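Local coordinates for Alpha/beta hydrolase fold protein (Nakamurella multipartita, PDB 4Y7D) that is probably a hydrolase of the alpha/beta hydrolase fold, although its substrate and the reaction it carries out are not established, at residues 27-32 / 62-67; 116-121 / 236-241; 154-159 / 211-216. All coordinates share one frame; numbering follows the deposited sequence.

Contact 1: residues 27-32 / 62-67; sequences CVIVGA and RAIVVD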
# COMPACT_ATOMS: atom_id res chain seq x y z
N CYS A 27 0.37 -5.65 -14.30
CA CYS A 27 0.81 -6.23 -13.06
C CYS A 27 2.17 -6.88 -13.20
O CYS A 27 2.65 -7.08 -14.30
CB CYS A 27 -0.24 -7.19 -12.49
SG CYS A 27 -0.51 -8.62 -13.49
N VAL A 28 2.79 -7.21 -12.06
CA VAL A 28 3.99 -7.99 -12.03
C VAL A 28 3.64 -9.20 -11.20
O VAL A 28 3.08 -9.08 -10.11
CB VAL A 28 5.18 -7.21 -11.41
CG1 VAL A 28 6.44 -8.05 -11.36
CG2 VAL A 28 5.43 -5.93 -12.19
N ILE A 29 4.07 -10.34 -11.71
CA ILE A 29 3.77 -11.64 -11.17
C ILE A 29 5.12 -12.16 -10.66
O ILE A 29 6.05 -12.33 -11.45
CB ILE A 29 3.30 -12.58 -12.33
CG1 ILE A 29 1.98 -12.09 -12.97
CG2 ILE A 29 3.17 -14.00 -11.87
CD1 ILE A 29 0.77 -12.15 -12.10
N VAL A 30 5.25 -12.38 -9.35
CA VAL A 30 6.51 -12.79 -8.79
C VAL A 30 6.34 -13.78 -7.64
O VAL A 30 5.38 -13.71 -6.89
CB VAL A 30 7.29 -11.55 -8.32
CG1 VAL A 30 6.62 -10.82 -7.17
CG2 VAL A 30 8.69 -11.95 -7.91
N GLY A 31 7.31 -14.67 -7.49
CA GLY A 31 7.31 -15.64 -6.40
C GLY A 31 6.53 -16.91 -6.72
O GLY A 31 6.08 -17.14 -7.86
N ALA A 32 6.37 -17.75 -5.71
CA ALA A 32 5.74 -19.06 -5.83
C ALA A 32 5.13 -19.34 -4.49
O ALA A 32 5.66 -18.92 -3.45
CB ALA A 32 6.78 -20.14 -6.14
N ARG A 62 3.27 -16.14 -3.50
CA ARG A 62 3.42 -15.50 -4.77
C ARG A 62 2.64 -14.22 -4.72
O ARG A 62 1.60 -14.16 -4.06
CB ARG A 62 3.05 -16.38 -5.98
CG ARG A 62 1.62 -16.47 -6.42
CD ARG A 62 1.50 -17.46 -7.61
NE ARG A 62 0.14 -17.80 -8.08
CZ ARG A 62 -0.54 -17.13 -9.05
NH1 ARG A 62 -0.02 -16.08 -9.66
NH2 ARG A 62 -1.74 -17.56 -9.44
N ALA A 63 3.15 -13.17 -5.36
CA ALA A 63 2.46 -11.87 -5.35
C ALA A 63 1.97 -11.48 -6.75
O ALA A 63 2.65 -11.74 -7.75
CB ALA A 63 3.38 -10.83 -4.81
N ILE A 64 0.79 -10.86 -6.79
CA ILE A 64 0.20 -10.30 -7.96
C ILE A 64 0.18 -8.80 -7.65
O ILE A 64 -0.64 -8.35 -6.88
CB ILE A 64 -1.22 -10.89 -8.21
CG1 ILE A 64 -1.13 -12.41 -8.42
CG2 ILE A 64 -1.89 -10.20 -9.41
CD1 ILE A 64 -2.43 -13.13 -8.15
N VAL A 65 1.10 -8.05 -8.24
CA VAL A 65 1.30 -6.65 -7.83
C VAL A 65 0.74 -5.78 -8.95
O VAL A 65 1.31 -5.79 -10.06
CB VAL A 65 2.81 -6.35 -7.73
CG1 VAL A 65 3.05 -4.88 -7.41
CG2 VAL A 65 3.52 -7.34 -6.79
N VAL A 66 -0.39 -5.13 -8.70
CA VAL A 66 -1.03 -4.33 -9.74
C VAL A 66 -0.50 -2.93 -9.81
O VAL A 66 0.00 -2.41 -8.81
CB VAL A 66 -2.56 -4.19 -9.51
CG1 VAL A 66 -3.25 -5.49 -9.90
CG2 VAL A 66 -2.88 -3.81 -8.07
N ASP A 67 -0.66 -2.32 -10.98
CA ASP A 67 -0.72 -0.87 -11.15
C ASP A 67 -2.21 -0.52 -11.13
O ASP A 67 -2.96 -0.97 -11.98
CB ASP A 67 -0.09 -0.42 -12.46
CG ASP A 67 1.41 -0.41 -12.42
OD1 ASP A 67 1.96 0.28 -11.54
OD2 ASP A 67 2.08 -1.06 -13.28

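Contact 2: residues 116-121 / 236-241; sequences LAARHP and DRITAP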
# COMPACT_ATOMS: atom_id res chain seq x y z
N LEU A 116 -13.27 -5.02 -2.40
CA LEU A 116 -13.11 -6.37 -2.91
C LEU A 116 -13.52 -7.37 -1.81
O LEU A 116 -14.31 -8.28 -2.04
CB LEU A 116 -11.66 -6.61 -3.33
CG LEU A 116 -11.39 -8.00 -3.93
CD1 LEU A 116 -12.14 -8.21 -5.25
CD2 LEU A 116 -9.92 -8.23 -4.14
N ALA A 117 -13.01 -7.17 -0.59
CA ALA A 117 -13.37 -8.06 0.50
C ALA A 117 -14.86 -8.00 0.87
O ALA A 117 -15.45 -9.02 1.22
CB ALA A 117 -12.48 -7.82 1.74
N ALA A 118 -15.45 -6.80 0.79
CA ALA A 118 -16.86 -6.58 1.13
C ALA A 118 -17.81 -7.17 0.12
O ALA A 118 -18.79 -7.83 0.50
CB ALA A 118 -17.15 -5.07 1.29
N ARG A 119 -17.58 -6.91 -1.16
CA ARG A 119 -18.51 -7.27 -2.21
C ARG A 119 -18.18 -8.54 -2.95
O ARG A 119 -19.07 -9.13 -3.54
CB ARG A 119 -18.64 -6.05 -3.16
CG ARG A 119 -19.83 -6.14 -4.12
CD ARG A 119 -20.14 -4.80 -4.79
NE ARG A 119 -18.95 -4.28 -5.44
CZ ARG A 119 -18.47 -4.73 -6.60
NH1 ARG A 119 -19.11 -5.71 -7.26
NH2 ARG A 119 -17.33 -4.21 -7.10
N HIS A 120 -16.93 -9.00 -2.88
CA HIS A 120 -16.47 -10.24 -3.47
C HIS A 120 -15.82 -11.13 -2.40
O HIS A 120 -14.67 -11.58 -2.55
CB HIS A 120 -15.45 -9.95 -4.56
CG HIS A 120 -16.00 -9.21 -5.75
ND1 HIS A 120 -16.45 -9.86 -6.87
CD2 HIS A 120 -16.11 -7.89 -6.00
CE1 HIS A 120 -16.85 -8.97 -7.75
NE2 HIS A 120 -16.64 -7.77 -7.26
N PRO A 121 -16.53 -11.41 -1.30
CA PRO A 121 -15.91 -12.18 -0.21
C PRO A 121 -15.39 -13.57 -0.60
O PRO A 121 -14.41 -14.05 -0.05
CB PRO A 121 -17.05 -12.30 0.83
CG PRO A 121 -18.30 -12.23 -0.03
CD PRO A 121 -17.95 -11.13 -1.01
N ASP A 236 -18.17 -3.66 7.43
CA ASP A 236 -18.87 -4.61 8.29
C ASP A 236 -19.33 -5.84 7.53
O ASP A 236 -19.66 -6.85 8.14
CB ASP A 236 -20.06 -3.92 8.96
CG ASP A 236 -20.99 -3.25 7.97
OD1 ASP A 236 -20.63 -2.23 7.37
OD2 ASP A 236 -22.09 -3.78 7.77
N ARG A 237 -19.34 -5.77 6.20
CA ARG A 237 -19.69 -6.93 5.36
C ARG A 237 -18.54 -7.95 5.27
O ARG A 237 -18.74 -9.10 4.82
CB ARG A 237 -20.05 -6.48 3.94
CG ARG A 237 -21.32 -5.63 3.85
CD ARG A 237 -21.52 -5.09 2.45
NE ARG A 237 -21.78 -6.14 1.45
CZ ARG A 237 -21.93 -5.94 0.12
NH1 ARG A 237 -21.85 -4.74 -0.42
NH2 ARG A 237 -22.15 -6.98 -0.67
N ILE A 238 -17.34 -7.55 5.64
CA ILE A 238 -16.14 -8.39 5.43
C ILE A 238 -16.10 -9.56 6.38
O ILE A 238 -16.24 -9.37 7.60
CB ILE A 238 -14.85 -7.53 5.53
CG1 ILE A 238 -14.84 -6.48 4.43
CG2 ILE A 238 -13.58 -8.38 5.54
CD1 ILE A 238 -13.67 -5.50 4.58
N THR A 239 -15.94 -10.77 5.82
CA THR A 239 -15.83 -12.00 6.61
C THR A 239 -14.49 -12.67 6.54
O THR A 239 -14.30 -13.70 7.20
CB THR A 239 -16.94 -13.03 6.21
OG1 THR A 239 -16.91 -13.26 4.78
CG2 THR A 239 -18.33 -12.50 6.73
N ALA A 240 -13.56 -12.10 5.76
CA ALA A 240 -12.21 -12.66 5.69
C ALA A 240 -11.51 -12.48 7.00
O ALA A 240 -11.68 -11.45 7.64
CB ALA A 240 -11.40 -11.95 4.61
N PRO A 241 -10.63 -13.43 7.36
CA PRO A 241 -9.68 -13.26 8.45
C PRO A 241 -8.80 -12.09 8.12
O PRO A 241 -8.34 -11.96 6.96
CB PRO A 241 -8.86 -14.56 8.40
CG PRO A 241 -9.70 -15.53 7.73
CD PRO A 241 -10.48 -14.75 6.72
O HOH W 1 -14.68 -10.84 3.16
O HOH W 2 -19.28 -10.02 2.41

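Contact 3: residues 154-159 / 211-216; sequences LGRRML and NHSGPR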
# COMPACT_ATOMS: atom_id res chain seq x y z
N LEU A 154 11.04 17.42 -12.18
CA LEU A 154 12.29 17.86 -11.50
C LEU A 154 12.38 17.27 -10.09
O LEU A 154 13.41 16.70 -9.71
CB LEU A 154 12.35 19.40 -11.44
CG LEU A 154 13.43 19.91 -10.47
CD1 LEU A 154 14.79 19.60 -11.10
CD2 LEU A 154 13.28 21.39 -10.17
N GLY A 155 11.29 17.38 -9.33
CA GLY A 155 11.22 16.74 -8.01
C GLY A 155 11.50 15.24 -8.04
O GLY A 155 12.29 14.70 -7.20
N ARG A 156 10.82 14.55 -8.96
CA ARG A 156 11.07 13.13 -9.21
C ARG A 156 12.56 12.82 -9.44
O ARG A 156 13.10 11.87 -8.82
CB ARG A 156 10.23 12.62 -10.41
CG ARG A 156 10.28 11.11 -10.60
CD ARG A 156 9.49 10.63 -11.83
NE ARG A 156 9.86 11.37 -13.06
CZ ARG A 156 9.05 12.14 -13.80
NH1 ARG A 156 7.76 12.33 -13.51
NH2 ARG A 156 9.54 12.73 -14.89
N ARG A 157 13.23 13.58 -10.30
CA ARG A 157 14.65 13.37 -10.60
C ARG A 157 15.52 13.61 -9.35
O ARG A 157 16.48 12.87 -9.09
CB ARG A 157 15.09 14.25 -11.78
CG ARG A 157 14.44 13.84 -13.10
CD ARG A 157 14.87 14.69 -14.30
NE ARG A 157 13.84 15.66 -14.70
CZ ARG A 157 14.00 16.99 -14.79
NH1 ARG A 157 15.15 17.59 -14.50
NH2 ARG A 157 12.97 17.74 -15.19
N MSE A 158 15.18 14.63 -8.57
CA MSE A 158 15.90 14.88 -7.32
C MSE A 158 15.76 13.73 -6.36
O MSE A 158 16.74 13.30 -5.78
CB MSE A 158 15.43 16.17 -6.66
CG MSE A 158 16.41 16.57 -5.57
SE MSE A 158 15.91 18.38 -4.95
CE MSE A 158 14.98 19.01 -6.57
N LEU A 159 14.55 13.20 -6.19
CA LEU A 159 14.36 12.04 -5.30
C LEU A 159 15.17 10.83 -5.76
O LEU A 159 15.74 10.12 -4.94
CB LEU A 159 12.89 11.63 -5.20
CG LEU A 159 11.99 12.65 -4.49
CD1 LEU A 159 10.55 12.34 -4.76
CD2 LEU A 159 12.25 12.67 -2.99
N ASN A 211 6.32 10.60 -5.21
CA ASN A 211 6.15 11.71 -6.13
C ASN A 211 5.05 11.31 -7.11
O ASN A 211 5.11 10.25 -7.72
CB ASN A 211 7.50 12.10 -6.79
CG ASN A 211 7.33 13.06 -7.95
OD1 ASN A 211 6.77 12.68 -8.97
ND2 ASN A 211 7.85 14.28 -7.83
N HIS A 212 4.06 12.19 -7.26
CA HIS A 212 2.88 11.89 -8.06
C HIS A 212 2.85 12.55 -9.45
O HIS A 212 1.80 12.63 -10.10
CB HIS A 212 1.62 12.23 -7.30
CG HIS A 212 1.64 13.55 -6.62
ND1 HIS A 212 1.38 14.74 -7.27
CD2 HIS A 212 1.84 13.86 -5.32
CE1 HIS A 212 1.44 15.73 -6.40
NE2 HIS A 212 1.74 15.22 -5.22
N SER A 213 4.00 12.98 -9.94
CA SER A 213 4.04 13.63 -11.25
C SER A 213 4.03 12.59 -12.36
O SER A 213 4.07 11.37 -12.11
CB SER A 213 5.32 14.45 -11.39
OG SER A 213 6.45 13.58 -11.46
N GLY A 214 3.90 13.07 -13.58
CA GLY A 214 4.09 12.25 -14.78
C GLY A 214 3.13 11.08 -14.81
O GLY A 214 1.91 11.29 -14.75
N PRO A 215 3.66 9.87 -14.85
CA PRO A 215 2.74 8.71 -15.05
C PRO A 215 1.98 8.25 -13.82
O PRO A 215 1.21 7.29 -13.90
CB PRO A 215 3.67 7.61 -15.53
CG PRO A 215 4.97 7.93 -14.83
CD PRO A 215 5.07 9.44 -14.83
N ARG A 216 2.22 8.91 -12.69
CA ARG A 216 1.42 8.70 -11.52
C ARG A 216 0.35 9.77 -11.31
O ARG A 216 -0.46 9.63 -10.42
CB ARG A 216 2.30 8.57 -10.29
CG ARG A 216 3.35 7.45 -10.34
CD ARG A 216 4.08 7.34 -9.03
NE ARG A 216 5.51 7.01 -9.12
CZ ARG A 216 6.03 5.82 -8.87
NH1 ARG A 216 7.32 5.63 -8.96
NH2 ARG A 216 5.25 4.81 -8.55

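Contact 1: residues 27-32 / 62-67
V28 and V65 face each other as a hydrogen-bonded antiparallel pair, in which V28 N donates to V65 O and V65 N to V28 O, both at 2.9 Å. Two residues on, V30 and A63 repeat the exchange: A63 N reaches V30 O at 2.8 Å, and V30 N meets A63 O at 3.1 Å. Between these pairs I29 sits across from I64 as a non-hydrogen-bonded pair, and the two side chains run alongside each other, CD1 of I29 resting 4.1 Å from CG1 of I64. On the other face V30 turns CG1 between its backbone N and carbonyl carbon (chi1 65°), which brings that methyl to 4.0 Å from CB of A63. At the far end R62 lays CB against the backbone of G31 and A32.

Helix 46-58 packs over the V28, V30 and A63 face through L50, A53 and V57, whereas L92 of helix 82-95 covers I64 and V66. The second edge of strand 62-66 is bonded to strand 35-39. An antiparallel strand 23-31 joined to the parallel strands in this way is the N-terminal part of the alpha/beta hydrolase sheet.

Contact 2: residues 116-121 / 236-241
The C-terminal end of helix 110-119, one of the helices flanking the alpha/beta hydrolase sheet, meets the loop that leads into strand 242-247, with A117 and A118 set against I238. CG1 of I238 lies 3.8 Å from CB of A117 and 4.1 Å from CB of A118. It stands anti to its own carbonyl carbon (chi1 -63°), and from there the chain extends to CD1, which also touches the A117 methyl, while the CG2 branch meets the same methyl. Small alanine side chains thus let the loop come close, the CA atoms of A118 and I238 being 4.7 Å apart.

No direct hydrogen bond joins the two segments; two waters bridge the backbones. One molecule donates to A117 O at 2.8 Å and accepts from T239 N at 2.9 Å. A second donates to both A118 O and R237 O, the latter at 2.6 Å, linking two carbonyls that could not bond to each other. In the sequence of the fold the helix is followed by strand 124-130, and P241 bonds through its backbone to L127 of that strand, so the loop enters the sheet beside it.

In one of its two conformers R237 bends at chi3 (66°) and carries its guanidinium across the helix end, one face over A118 O, which lies 3.3 Å above the plane and toward its rim. In that conformer NH1 makes a salt bridge with E234, whereas R119 directs its own guanidinium to D83 and E87 of helix 82-95.

Contact 3: residues 154-159 / 211-216
With CG anti to the backbone N in both residues, R156 (chi1 -171°) and N211 (chi1 169°) send their side chains past one another at about a right angle, the guanidinium and amide planes 76° apart. N211 opens an Asx turn, in the loop that joins helices 197-209 and 217-227 among the helices between strands 124-130 and 242-247, the place of the cap or lid in many alpha/beta hydrolases. Its OD1 accepts two hydrogen bonds from S213, one from the backbone N at 3.0 Å, coming from above the carbonyl plane, and one from OG at 2.7 Å, in the plane and on a lone pair. The pair of bonds fixes the rotation of the amide, while its ND2 bonds to the carbonyls of L149, in helix 144-151, and T152, just before helix 153-165.

So held, the amide lies against the first turn of helix 153-165. CB of R156 comes to 3.7 Å from OD1 of N211, and ND2 is 3.2 Å from R156 N, a meeting of two donors and not a bond. One turn further along the helix, CD1 of L159 reaches 3.7 Å from CB of N211, the two side chains crossing obliquely. The arginine, bent at chi3, swings its guanidinium along the loop toward S213, G214 and P215, and its NH1 ends 2.7 Å from S213 OG.

Contact 1 belongs to the central sheet and joins two neighbouring strands by direct backbone bonds; its aliphatic side chains are mostly buried, with exposure confined largely to the G31-A32 end. Contacts 2 and 3 are more peripheral, each about 18 Å from the centre of the chain and on opposite sides of it, and each sets a helix against a loop, mixing buried with exposed residues. Contact 2 is bridged by waters, whereas contact 3 depends on an amide held by bonds within its own loop and to carbonyls ahead of helix 153-165. Contact 3 is nested along the chain between the two segments of contact 2. Helix 82-95 packs on contacts 1 and 2, although their nearest atoms are about 9 Å apart.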